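Beta subunit of a putative Aromatic-ring-hydroxylating dioxygenase (Novosphingobium aromaticivorans DSM 12444, PDB 3EBY) probably serves as the largely structural beta subunit of an aromatic-ring-hydroxylating dioxygenase, partnering the alpha subunit that in this family carries the catalytic iron. Local coordinates at residues A[35-40]-A[67-71]; A[44-50]-A[145-151]; A[73-77]-A[159-163]; A[91-96]-A[107-111]. All coordinates share one frame; numbering follows the deposited sequence.

Contact 1: residues A[35-40]-A[67-71]; sequences WPTLFV and KGMLA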
loop_
_atom_site.group_PDB
_atom_site.type_symbol
_atom_site.label_atom_id
_atom_site.label_comp_id
_atom_site.label_asym_id
_atom_site.label_seq_id
_atom_site.Cartn_x
_atom_site.Cartn_y
_atom_site.Cartn_z
ATOM N N TRP A 35 12.086 14.599 -10.141
ATOM C CA TRP A 35 12.641 13.774 -9.068
ATOM C C TRP A 35 13.785 14.473 -8.287
ATOM O O TRP A 35 13.745 14.497 -7.053
ATOM C CB TRP A 35 13.050 12.383 -9.606
ATOM C CG TRP A 35 13.801 11.505 -8.617
ATOM C CD1 TRP A 35 13.273 10.836 -7.536
ATOM C CD2 TRP A 35 15.157 11.074 -8.726
ATOM N NE1 TRP A 35 14.248 10.080 -6.922
ATOM C CE2 TRP A 35 15.416 10.207 -7.634
ATOM C CE3 TRP A 35 16.192 11.353 -9.632
ATOM C CZ2 TRP A 35 16.669 9.625 -7.417
ATOM C CZ3 TRP A 35 17.438 10.784 -9.414
ATOM C CH2 TRP A 35 17.652 9.887 -8.333
ATOM N N PRO A 36 14.769 15.076 -8.998
ATOM C CA PRO A 36 15.851 15.752 -8.264
ATOM C C PRO A 36 15.351 16.937 -7.411
ATOM O O PRO A 36 15.908 17.200 -6.369
ATOM C CB PRO A 36 16.809 16.211 -9.382
ATOM C CG PRO A 36 16.505 15.306 -10.544
ATOM C CD PRO A 36 15.042 15.042 -10.453
ATOM N N THR A 37 14.245 17.571 -7.833
ATOM C CA THR A 37 13.684 18.727 -7.105
ATOM C C THR A 37 13.101 18.375 -5.729
ATOM O O THR A 37 12.859 19.270 -4.895
ATOM C CB THR A 37 12.587 19.478 -7.933
ATOM O OG1 THR A 37 11.351 18.762 -7.912
ATOM C CG2 THR A 37 13.063 19.751 -9.385
ATOM N N LEU A 38 12.875 17.091 -5.494
ATOM C CA LEU A 38 12.292 16.589 -4.227
ATOM C C LEU A 38 13.349 16.472 -3.120
ATOM O O LEU A 38 13.040 16.138 -1.980
ATOM C CB LEU A 38 11.620 15.233 -4.456
ATOM C CG LEU A 38 10.611 15.210 -5.614
ATOM C CD1 LEU A 38 9.947 13.828 -5.769
ATOM C CD2 LEU A 38 9.533 16.308 -5.389
ATOM N N PHE A 39 14.591 16.738 -3.485
ATOM C CA PHE A 39 15.733 16.680 -2.557
ATOM C C PHE A 39 16.322 18.083 -2.329
ATOM O O PHE A 39 16.156 18.991 -3.155
ATOM C CB PHE A 39 16.845 15.804 -3.146
ATOM C CG PHE A 39 16.464 14.350 -3.338
ATOM C CD1 PHE A 39 15.747 13.944 -4.450
ATOM C CD2 PHE A 39 16.966 13.369 -2.461
ATOM C CE1 PHE A 39 15.372 12.583 -4.596
ATOM C CE2 PHE A 39 16.673 12.015 -2.655
ATOM C CZ PHE A 39 15.887 11.634 -3.737
ATOM N N VAL A 40 17.014 18.267 -1.203
ATOM C CA VAL A 40 17.820 19.479 -1.007
ATOM C C VAL A 40 19.046 19.362 -1.920
ATOM O O VAL A 40 19.341 18.257 -2.415
ATOM C CB VAL A 40 18.282 19.649 0.454
ATOM C CG1 VAL A 40 17.072 19.619 1.405
ATOM C CG2 VAL A 40 19.377 18.582 0.862
ATOM N N LYS A 67 22.802 16.915 -5.525
ATOM C CA LYS A 67 21.727 17.054 -6.502
ATOM C C LYS A 67 22.246 16.946 -7.927
ATOM O O LYS A 67 21.549 16.430 -8.810
ATOM C CB LYS A 67 20.980 18.369 -6.309
ATOM C CG LYS A 67 19.751 18.466 -7.191
ATOM C CD LYS A 67 18.944 19.646 -6.861
ATOM C CE LYS A 67 18.137 19.424 -5.607
ATOM N NZ LYS A 67 17.380 20.628 -5.230
ATOM N N GLY A 68 23.483 17.391 -8.148
ATOM C CA GLY A 68 24.111 17.296 -9.459
ATOM C C GLY A 68 24.175 15.870 -9.968
ATOM O O GLY A 68 23.909 15.613 -11.155
HETATM N N MSE A 69 24.456 14.927 -9.064
HETATM C CA MSE A 69 24.461 13.512 -9.410
HETATM C C MSE A 69 23.045 12.967 -9.712
HETATM O O MSE A 69 22.884 12.161 -10.626
HETATM C CB MSE A 69 25.155 12.677 -8.317
HETATM C CG MSE A 69 26.630 12.989 -8.164
HETATM SE SE MSE A 69 27.607 11.682 -7.106
HETATM C CE MSE A 69 27.381 10.157 -8.146
ATOM N N LEU A 70 22.026 13.432 -8.970
ATOM C CA LEU A 70 20.635 13.088 -9.270
ATOM C C LEU A 70 20.296 13.523 -10.708
ATOM O O LEU A 70 19.740 12.743 -11.501
ATOM C CB LEU A 70 19.667 13.789 -8.297
ATOM C CG LEU A 70 19.800 13.563 -6.786
ATOM C CD1 LEU A 70 18.720 14.370 -6.028
ATOM C CD2 LEU A 70 19.728 12.074 -6.428
ATOM N N ALA A 71 20.618 14.779 -11.015
ATOM C CA ALA A 71 20.317 15.362 -12.319
ATOM C C ALA A 71 21.091 14.655 -13.408
ATOM O O ALA A 71 20.549 14.400 -14.480
ATOM C CB ALA A 71 20.618 16.855 -12.326
HETATM O O HOH W 1 14.492 21.502 -4.525
#
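Mostly apolar and largely buried, this contact sets Leu70, near the start of helix 67-79, against Trp35 and Pro36, which lead into the short strand 39-40, and Phe39, its first residue. Leu70 divides its two methyls between two aromatic side chains. Leu70 CD1 sits over one face of the Phe39 ring, 3.8 Å from the ring centroid, in a CH-pi contact, while its CD2 approaches Trp35 CH2 at 3.6 Å with the two side chains crossing at about a right angle. Nearer the helix backbone, Pro36 CB and Leu70 CB pass in opposite directions at 3.9 Å. The two aromatic residues also touch each other, because CE1 of Phe39 lies over the rim of one face of the Trp35 ring. On the far edge of the indole, NE1 is hydrogen-bonded to Tyr23 of helix 8-28, which ties this cluster to a second helix.

Lys67 supplies the polar margin. Its chain leaves the helix extended and turns at chi3 (-77°), which carries Lys67 CE to 3.2 Å from Pro36 O and delivers NZ to Phe39 O in a 2.9 Å hydrogen bond, the donor tilted 32° from the carbonyl plane. A water that accepts from Lys67 NZ (3.1 Å) donates in turn to Thr37 O, and Asp41 forms a salt bridge to the same ammonium group. With its charge met by carboxylate, carbonyl and water together, the lysine can probably lie along the rim of an apolar cluster at little cost.

Contact 2: residues A[44-50]-A[145-151]; sequences LYQVIAR and SRTCIYD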
loop_
_atom_site.group_PDB
_atom_site.type_symbol
_atom_site.label_atom_id
_atom_site.label_comp_id
_atom_site.label_asym_id
_atom_site.label_seq_id
_atom_site.Cartn_x
_atom_site.Cartn_y
_atom_site.Cartn_z
ATOM N N LEU A 44 21.808 13.150 -0.003
ATOM C CA LEU A 44 22.336 11.808 -0.201
ATOM C C LEU A 44 21.179 10.862 -0.601
ATOM O O LEU A 44 20.137 10.851 0.041
ATOM C CB LEU A 44 23.029 11.300 1.065
ATOM C CG LEU A 44 23.597 9.864 0.966
ATOM C CD1 LEU A 44 24.790 9.825 -0.009
ATOM C CD2 LEU A 44 24.008 9.350 2.327
ATOM N N TYR A 45 21.330 10.217 -1.748
ATOM C CA TYR A 45 20.399 9.197 -2.203
ATOM C C TYR A 45 21.202 7.935 -2.467
ATOM O O TYR A 45 22.160 7.960 -3.241
ATOM C CB TYR A 45 19.686 9.632 -3.493
ATOM C CG TYR A 45 18.783 8.559 -4.073
ATOM C CD1 TYR A 45 17.536 8.305 -3.517
ATOM C CD2 TYR A 45 19.203 7.761 -5.130
ATOM C CE1 TYR A 45 16.692 7.288 -4.035
ATOM C CE2 TYR A 45 18.378 6.750 -5.660
ATOM C CZ TYR A 45 17.121 6.546 -5.142
ATOM O OH TYR A 45 16.333 5.534 -5.676
ATOM N N GLN A 46 20.785 6.833 -1.871
ATOM C CA GLN A 46 21.449 5.574 -2.128
ATOM C C GLN A 46 20.489 4.400 -2.080
ATOM O O GLN A 46 19.400 4.461 -1.455
ATOM C CB GLN A 46 22.628 5.375 -1.171
ATOM C CG GLN A 46 22.272 5.143 0.253
ATOM C CD GLN A 46 23.492 5.241 1.189
ATOM O OE1 GLN A 46 24.656 5.194 0.741
ATOM N NE2 GLN A 46 23.229 5.396 2.473
ATOM N N VAL A 47 20.885 3.342 -2.773
ATOM C CA VAL A 47 20.104 2.115 -2.876
ATOM C C VAL A 47 21.073 0.971 -2.468
ATOM O O VAL A 47 22.117 0.757 -3.122
ATOM C CB VAL A 47 19.548 1.922 -4.318
ATOM C CG1 VAL A 47 18.822 0.563 -4.432
ATOM C CG2 VAL A 47 18.584 3.120 -4.710
ATOM N N ILE A 48 20.765 0.315 -1.348
ATOM C CA ILE A 48 21.673 -0.641 -0.722
ATOM C C ILE A 48 20.931 -1.881 -0.282
ATOM O O ILE A 48 19.790 -1.801 0.188
ATOM C CB ILE A 48 22.377 -0.031 0.513
ATOM C CG1 ILE A 48 21.373 0.734 1.383
ATOM C CG2 ILE A 48 23.477 0.894 0.078
ATOM C CD1 ILE A 48 21.810 0.871 2.846
ATOM N N ALA A 49 21.556 -3.038 -0.479
ATOM C CA ALA A 49 20.940 -4.329 -0.076
ATOM C C ALA A 49 20.818 -4.436 1.443
ATOM O O ALA A 49 21.693 -3.968 2.173
ATOM C CB ALA A 49 21.775 -5.495 -0.628
ATOM N N ARG A 50 19.716 -5.031 1.922
ATOM C CA ARG A 50 19.470 -5.177 3.369
ATOM C C ARG A 50 20.705 -5.761 4.088
ATOM O O ARG A 50 21.108 -5.279 5.145
ATOM C CB ARG A 50 18.256 -6.087 3.612
ATOM C CG ARG A 50 17.830 -6.185 5.093
ATOM C CD ARG A 50 16.905 -7.389 5.366
ATOM N NE ARG A 50 15.512 -7.226 4.911
ATOM C CZ ARG A 50 14.445 -7.147 5.724
ATOM N NH1 ARG A 50 14.596 -7.070 7.052
ATOM N NH2 ARG A 50 13.229 -7.072 5.208
ATOM N N SER A 145 18.278 13.134 3.120
ATOM C CA SER A 145 18.834 11.837 2.739
ATOM C C SER A 145 17.767 10.764 2.643
ATOM O O SER A 145 16.831 10.709 3.453
ATOM C CB SER A 145 19.923 11.388 3.718
ATOM O OG SER A 145 19.390 11.087 4.995
ATOM N N ARG A 146 17.922 9.914 1.641
ATOM C CA ARG A 146 17.043 8.708 1.449
ATOM C C ARG A 146 17.917 7.523 1.119
ATOM O O ARG A 146 18.693 7.531 0.124
ATOM C CB ARG A 146 16.004 8.948 0.354
ATOM C CG ARG A 146 15.305 7.672 -0.201
ATOM C CD ARG A 146 13.924 7.972 -0.832
ATOM N NE ARG A 146 12.920 8.221 0.224
ATOM C CZ ARG A 146 11.633 8.477 0.004
ATOM N NH1 ARG A 146 11.140 8.480 -1.236
ATOM N NH2 ARG A 146 10.811 8.630 1.024
ATOM N N THR A 147 17.779 6.492 1.936
ATOM C CA THR A 147 18.415 5.228 1.708
ATOM C C THR A 147 17.312 4.190 1.449
ATOM O O THR A 147 16.408 4.034 2.248
ATOM C CB THR A 147 19.260 4.792 2.929
ATOM O OG1 THR A 147 20.305 5.750 3.184
ATOM C CG2 THR A 147 19.869 3.408 2.698
ATOM N N CYS A 148 17.375 3.553 0.285
ATOM C CA CYS A 148 16.420 2.509 -0.084
ATOM C C CYS A 148 17.056 1.181 0.241
ATOM O O CYS A 148 18.017 0.756 -0.434
ATOM C CB CYS A 148 16.117 2.579 -1.594
ATOM S SG CYS A 148 15.618 4.217 -2.212
ATOM N N ILE A 149 16.642 0.603 1.369
ATOM C CA ILE A 149 17.216 -0.664 1.856
ATOM C C ILE A 149 16.379 -1.845 1.305
ATOM O O ILE A 149 15.202 -2.019 1.690
ATOM C CB ILE A 149 17.235 -0.723 3.425
ATOM C CG1 ILE A 149 17.980 0.480 4.016
ATOM C CG2 ILE A 149 17.869 -2.069 3.894
ATOM C CD1 ILE A 149 18.088 0.470 5.540
ATOM N N TYR A 150 16.937 -2.587 0.339
ATOM C CA TYR A 150 16.118 -3.481 -0.471
ATOM C C TYR A 150 16.413 -4.975 -0.286
ATOM O O TYR A 150 17.541 -5.384 0.079
ATOM C CB TYR A 150 16.177 -3.088 -1.962
ATOM C CG TYR A 150 17.520 -3.419 -2.631
ATOM C CD1 TYR A 150 17.738 -4.656 -3.213
ATOM C CD2 TYR A 150 18.558 -2.489 -2.656
ATOM C CE1 TYR A 150 18.963 -4.961 -3.820
ATOM C CE2 TYR A 150 19.792 -2.792 -3.269
ATOM C CZ TYR A 150 19.988 -4.031 -3.810
ATOM O OH TYR A 150 21.203 -4.325 -4.429
ATOM N N ASP A 151 15.374 -5.769 -0.511
ATOM C CA ASP A 151 15.411 -7.213 -0.307
ATOM C C ASP A 151 15.731 -7.983 -1.604
ATOM O O ASP A 151 16.491 -8.935 -1.580
ATOM C CB ASP A 151 14.052 -7.687 0.256
ATOM C CG ASP A 151 13.766 -7.128 1.623
ATOM O OD1 ASP A 151 14.741 -6.663 2.276
ATOM O OD2 ASP A 151 12.572 -7.092 2.004
#
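Leu44 to Ala49 and Ser145 to Tyr150 are neighbouring parallel strands, aligned residue for residue, in the curved mixed sheet of an NTF2-like fold. Backbone hydrogen bonds alternate from Leu44 O to Arg50 N, and the strand axes run 4.7 Å apart. The tightly packed face carries Tyr45, Val47, Arg146 and Cys148, with the Tyr150 ring folded in beside them. Cys148 SG lies obliquely beside the Tyr45 ring, 3.7 Å from CE1. Val47 splits its methyls, CG2 facing Cys148 CB and CG1 meeting Tyr150 CD2 at 3.5 Å. With chi1 at 72°, the Tyr150 ring swings back toward the neighbouring strand, where Ala49 CA stands over one face, 3.9 Å from the centroid. Polar groups on this side have partners farther into the fold: Tyr45 OH bonds to the carboxylate of Ile163, and Arg146 to Asp132.

The opposite face also holds buried Ser145 and Ile48, but its Leu44, Gln46, Thr147 and Ile149 are partly exposed. Here Gln46 and Thr147 point the same way side by side, and Gln46 NE2 donates to Thr147 OG1 (3.0 Å) almost in the amide plane. Past the strand ends, Arg50 NH1 bonds to Asp28 O of a second subunit. Arg50 also grips Asp151 side-on: Arg50 NE to OD1 at 2.8 Å, from above the carboxylate plane, and NH2 to OD2 at 3.3 Å on the syn side.

Contact 3: residues A[73-77]-A[159-163]; sequences RVVAL and LATPI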
loop_
_atom_site.group_PDB
_atom_site.type_symbol
_atom_site.label_atom_id
_atom_site.label_comp_id
_atom_site.label_asym_id
_atom_site.label_seq_id
_atom_site.Cartn_x
_atom_site.Cartn_y
_atom_site.Cartn_z
ATOM N N ARG A 73 21.869 11.563 -13.525
ATOM C CA ARG A 73 21.135 10.325 -13.815
ATOM C C ARG A 73 19.919 10.567 -14.732
ATOM O O ARG A 73 19.686 9.813 -15.672
ATOM C CB ARG A 73 20.705 9.631 -12.504
ATOM C CG ARG A 73 19.930 8.341 -12.723
ATOM C CD ARG A 73 19.847 7.529 -11.415
ATOM N NE ARG A 73 21.122 6.897 -11.066
ATOM C CZ ARG A 73 21.626 5.826 -11.694
ATOM N NH1 ARG A 73 20.910 5.177 -12.610
ATOM N NH2 ARG A 73 22.806 5.345 -11.345
ATOM N N VAL A 74 19.134 11.592 -14.441
ATOM C CA VAL A 74 17.942 11.883 -15.258
ATOM C C VAL A 74 18.348 12.222 -16.698
ATOM O O VAL A 74 17.780 11.676 -17.667
ATOM C CB VAL A 74 17.139 13.038 -14.653
ATOM C CG1 VAL A 74 16.001 13.472 -15.619
ATOM C CG2 VAL A 74 16.602 12.645 -13.263
ATOM N N VAL A 75 19.363 13.079 -16.832
ATOM C CA VAL A 75 19.929 13.438 -18.153
ATOM C C VAL A 75 20.375 12.198 -18.944
ATOM O O VAL A 75 20.063 12.058 -20.131
ATOM C CB VAL A 75 21.106 14.413 -18.013
ATOM C CG1 VAL A 75 21.901 14.504 -19.335
ATOM C CG2 VAL A 75 20.604 15.801 -17.567
ATOM N N ALA A 76 21.118 11.312 -18.292
ATOM C CA ALA A 76 21.586 10.093 -18.934
ATOM C C ALA A 76 20.409 9.175 -19.358
ATOM O O ALA A 76 20.447 8.567 -20.423
ATOM C CB ALA A 76 22.539 9.344 -18.010
ATOM N N LEU A 77 19.395 9.053 -18.504
ATOM C CA LEU A 77 18.224 8.230 -18.805
ATOM C C LEU A 77 17.458 8.781 -20.023
ATOM O O LEU A 77 16.985 8.018 -20.873
ATOM C CB LEU A 77 17.297 8.149 -17.577
ATOM C CG LEU A 77 17.838 7.332 -16.391
ATOM C CD1 LEU A 77 16.840 7.272 -15.245
ATOM C CD2 LEU A 77 18.211 5.957 -16.804
ATOM N N LEU A 159 21.465 2.006 -16.745
ATOM C CA LEU A 159 20.366 2.976 -16.996
ATOM C C LEU A 159 19.151 2.680 -16.117
ATOM O O LEU A 159 17.998 2.676 -16.590
ATOM C CB LEU A 159 19.992 2.988 -18.494
ATOM C CG LEU A 159 21.098 3.492 -19.435
ATOM C CD1 LEU A 159 20.746 3.233 -20.899
ATOM C CD2 LEU A 159 21.448 4.963 -19.196
ATOM N N ALA A 160 19.416 2.503 -14.819
ATOM C CA ALA A 160 18.402 2.156 -13.849
ATOM C C ALA A 160 17.531 3.376 -13.469
ATOM O O ALA A 160 18.045 4.456 -13.156
ATOM C CB ALA A 160 19.072 1.554 -12.588
ATOM N N THR A 161 16.213 3.216 -13.507
ATOM C CA THR A 161 15.338 4.276 -13.020
ATOM C C THR A 161 15.369 4.263 -11.473
ATOM O O THR A 161 15.521 3.201 -10.855
ATOM C CB THR A 161 13.874 4.136 -13.550
ATOM O OG1 THR A 161 13.393 2.809 -13.311
ATOM C CG2 THR A 161 13.809 4.444 -15.045
ATOM N N PRO A 162 15.309 5.445 -10.850
ATOM C CA PRO A 162 15.352 5.519 -9.388
ATOM C C PRO A 162 14.236 4.743 -8.686
ATOM O O PRO A 162 13.147 4.529 -9.271
ATOM C CB PRO A 162 15.242 7.026 -9.106
ATOM C CG PRO A 162 15.707 7.682 -10.385
ATOM C CD PRO A 162 15.224 6.790 -11.457
ATOM N N ILE A 163 14.561 4.251 -7.489
ATOM C CA ILE A 163 13.635 3.574 -6.591
ATOM C C ILE A 163 12.972 4.619 -5.704
ATOM O O ILE A 163 11.754 4.586 -5.486
ATOM C CB ILE A 163 14.358 2.511 -5.686
ATOM C CG1 ILE A 163 15.063 1.455 -6.524
ATOM C CG2 ILE A 163 13.354 1.806 -4.738
ATOM C CD1 ILE A 163 14.105 0.674 -7.404
ATOM O OXT ILE A 163 13.639 5.554 -5.216
HETATM O O HOH W 2 22.140 2.767 -13.619
#
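Arg73 leaves helix 67-79 extended through its first two torsions and then turns at chi3 (-73°), which brings its guanidinium alongside the peptide of Ala160; one turn later Leu77, with CG beside its own backbone N (chi1 -70°), spreads its methyls against the same C-terminal segment. The two side chains thus split the work. Arg73 NH1 gives a weak, bent hydrogen bond to Ala160 O, 3.0 Å long with only 134° at the hydrogen. A water in the guanidinium plane shares the task, accepting from Arg73 NH1 at 2.9 Å and from Ala160 N at 3.0 Å, so that both backbone polar atoms of this extended residue are linked to one arginine nitrogen.

Leu77 makes the apolar half. Leu77 CD2 presses on the Leu159 backbone, 3.3 Å from Leu159 O, and also meets Leu159 CB at 3.9 Å. Leu77 CD1 rests against Thr161 CA and, at 4.1 Å, Pro162 CD.

The contact lays the last residues of the chain against the helix. Beyond it, Pro162 packs on Trp35, and the terminal carboxylate of Ile163 continues inward, hydrogen-bonded to Tyr23, Tyr45, His90 and Tyr130. Outside that anchorage, a bent bond, a water bridge and leucine packing suggest a tail held against the helix by several modest interactions; across this contact Arg73 acts through neutral backbone groups and a water.

Contact 4: residues A[91-96]-A[107-111]; sequences LIGRAV and AEASY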
loop_
_atom_site.group_PDB
_atom_site.type_symbol
_atom_site.label_atom_id
_atom_site.label_comp_id
_atom_site.label_asym_id
_atom_site.label_seq_id
_atom_site.Cartn_x
_atom_site.Cartn_y
_atom_site.Cartn_z
ATOM N N LEU A 91 3.970 1.127 -4.723
ATOM C CA LEU A 91 3.098 1.253 -3.591
ATOM C C LEU A 91 3.967 1.522 -2.362
ATOM O O LEU A 91 4.892 0.765 -2.057
ATOM C CB LEU A 91 2.196 0.026 -3.382
ATOM C CG LEU A 91 1.106 -0.266 -4.442
ATOM C CD1 LEU A 91 0.426 -1.580 -4.060
ATOM C CD2 LEU A 91 0.040 0.821 -4.513
ATOM N N ILE A 92 3.679 2.611 -1.674
ATOM C CA ILE A 92 4.440 3.016 -0.505
ATOM C C ILE A 92 3.555 3.009 0.734
ATOM O O ILE A 92 2.452 3.599 0.764
ATOM C CB ILE A 92 5.095 4.430 -0.734
ATOM C CG1 ILE A 92 5.876 4.418 -2.067
ATOM C CG2 ILE A 92 5.995 4.814 0.442
ATOM C CD1 ILE A 92 6.380 5.817 -2.547
ATOM N N GLY A 93 4.033 2.344 1.774
ATOM C CA GLY A 93 3.319 2.316 3.030
ATOM C C GLY A 93 3.301 3.648 3.749
ATOM O O GLY A 93 4.092 4.563 3.446
ATOM N N ARG A 94 2.421 3.758 4.747
ATOM C CA ARG A 94 2.396 4.923 5.620
ATOM C C ARG A 94 3.732 5.034 6.372
ATOM O O ARG A 94 4.294 4.041 6.800
ATOM C CB ARG A 94 1.221 4.823 6.586
ATOM C CG ARG A 94 1.063 5.995 7.543
ATOM C CD ARG A 94 -0.171 5.768 8.392
ATOM N NE ARG A 94 -0.418 6.820 9.370
ATOM C CZ ARG A 94 -1.281 7.807 9.202
ATOM N NH1 ARG A 94 -1.871 7.991 8.032
ATOM N NH2 ARG A 94 -1.492 8.673 10.182
ATOM N N ALA A 95 4.216 6.255 6.538
ATOM C CA ALA A 95 5.519 6.505 7.178
ATOM C C ALA A 95 5.435 6.387 8.695
ATOM O O ALA A 95 4.469 6.866 9.321
ATOM C CB ALA A 95 6.060 7.907 6.786
ATOM N N VAL A 96 6.481 5.800 9.276
ATOM C CA VAL A 96 6.705 5.831 10.723
ATOM C C VAL A 96 7.778 6.846 11.058
ATOM O O VAL A 96 8.940 6.731 10.610
ATOM C CB VAL A 96 7.128 4.428 11.265
ATOM C CG1 VAL A 96 7.337 4.474 12.778
ATOM C CG2 VAL A 96 6.073 3.350 10.888
ATOM N N ALA A 107 12.260 9.438 9.256
ATOM C CA ALA A 107 11.105 8.526 9.020
ATOM C C ALA A 107 11.502 7.335 8.197
ATOM O O ALA A 107 12.524 7.352 7.524
ATOM C CB ALA A 107 9.932 9.265 8.351
ATOM N N GLU A 108 10.656 6.306 8.247
ATOM C CA GLU A 108 10.833 5.088 7.452
ATOM C C GLU A 108 9.493 4.658 6.888
ATOM O O GLU A 108 8.472 4.864 7.525
ATOM C CB GLU A 108 11.430 3.971 8.305
ATOM C CG GLU A 108 12.724 4.378 9.038
ATOM C CD GLU A 108 13.415 3.242 9.782
ATOM O OE1 GLU A 108 12.995 2.057 9.682
ATOM O OE2 GLU A 108 14.380 3.566 10.503
ATOM N N ALA A 109 9.503 4.099 5.668
ATOM C CA ALA A 109 8.279 3.617 5.024
ATOM C C ALA A 109 8.601 2.438 4.118
ATOM O O ALA A 109 9.579 2.484 3.354
ATOM C CB ALA A 109 7.622 4.751 4.230
ATOM N N SER A 110 7.815 1.365 4.228
ATOM C CA SER A 110 7.952 0.218 3.354
ATOM C C SER A 110 7.482 0.578 1.966
ATOM O O SER A 110 6.632 1.437 1.804
ATOM C CB SER A 110 7.143 -0.989 3.859
ATOM O OG SER A 110 7.723 -1.475 5.059
ATOM N N TYR A 111 8.065 -0.072 0.973
ATOM C CA TYR A 111 7.667 0.106 -0.433
ATOM C C TYR A 111 7.859 -1.171 -1.251
ATOM O O TYR A 111 8.693 -2.029 -0.932
ATOM C CB TYR A 111 8.463 1.257 -1.092
ATOM C CG TYR A 111 9.923 0.893 -1.378
ATOM C CD1 TYR A 111 10.271 0.108 -2.478
ATOM C CD2 TYR A 111 10.935 1.256 -0.492
ATOM C CE1 TYR A 111 11.599 -0.273 -2.694
ATOM C CE2 TYR A 111 12.274 0.815 -0.685
ATOM C CZ TYR A 111 12.582 0.053 -1.779
ATOM O OH TYR A 111 13.874 -0.421 -1.964
HETATM O O HOH W 3 5.335 1.629 5.829
#
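Tyr111 faces Ile92 only with the base of its side chain, Tyr111 CB standing 4.2 Å from Ile92 CG1; its flat ring turns away from segment 91-96, stacks on Tyr130, and places OH in a hydrogen bond with Asn126. The guanidinium of Arg94 likewise leaves the strand pair and forms a salt bridge with Asp18 of a neighbouring subunit.

At the break between the strands, the small Ala109 fits against the facing chain. Ala109 CB lies against the detour, 3.6 Å from Gly93 O and 4.0 Å from Ala95 CA, with Ile92 CG2 at its flank. On one side of this detour Gly93 N donates to Ser110 O at 2.8 Å. On the other, Val96 and Glu108 bond reciprocally through their backbones, N to O in both directions, the link from Val96 N to Glu108 O being 2.8 Å. A water fills in where the strands part, donating to Arg94 O (2.8 Å) and accepting from Ser110 N (3.0 Å).

Asp17 and Gln13 of helix 8-28 take up the Ala95 backbone. The one-residue shift in register between Ile92 and Val96 splits the pairing of this antiparallel beta hairpin, strands 87-101 and 104-116, into two ladders, interrupted by a short loop at the edge of this chain's NTF2-like sheet.

Contacts 1 and 3 share helix 67-79, the first burying Leu70 of its opening turn against aromatic rings, the second, less enclosed, fastening a later turn to the C-terminal tail with water and a weak bond. Contacts 2 and 4 belong to one sheet: a regular parallel pair in its interior and a broken antiparallel pair at its edge within this chain. Both touch the second subunit, contact 2 through Arg50 and Asp151, contact 4 through Arg94 and also apolar and hydroxyl side chains. Contact 1 is the most buried; neither it nor contact 3 touches another subunit. Inside, Tyr45 packs on Trp35, Phe39 and Leu70, while Ile163 meets Tyr45 and Tyr111, joining contacts 2, 3 and 4.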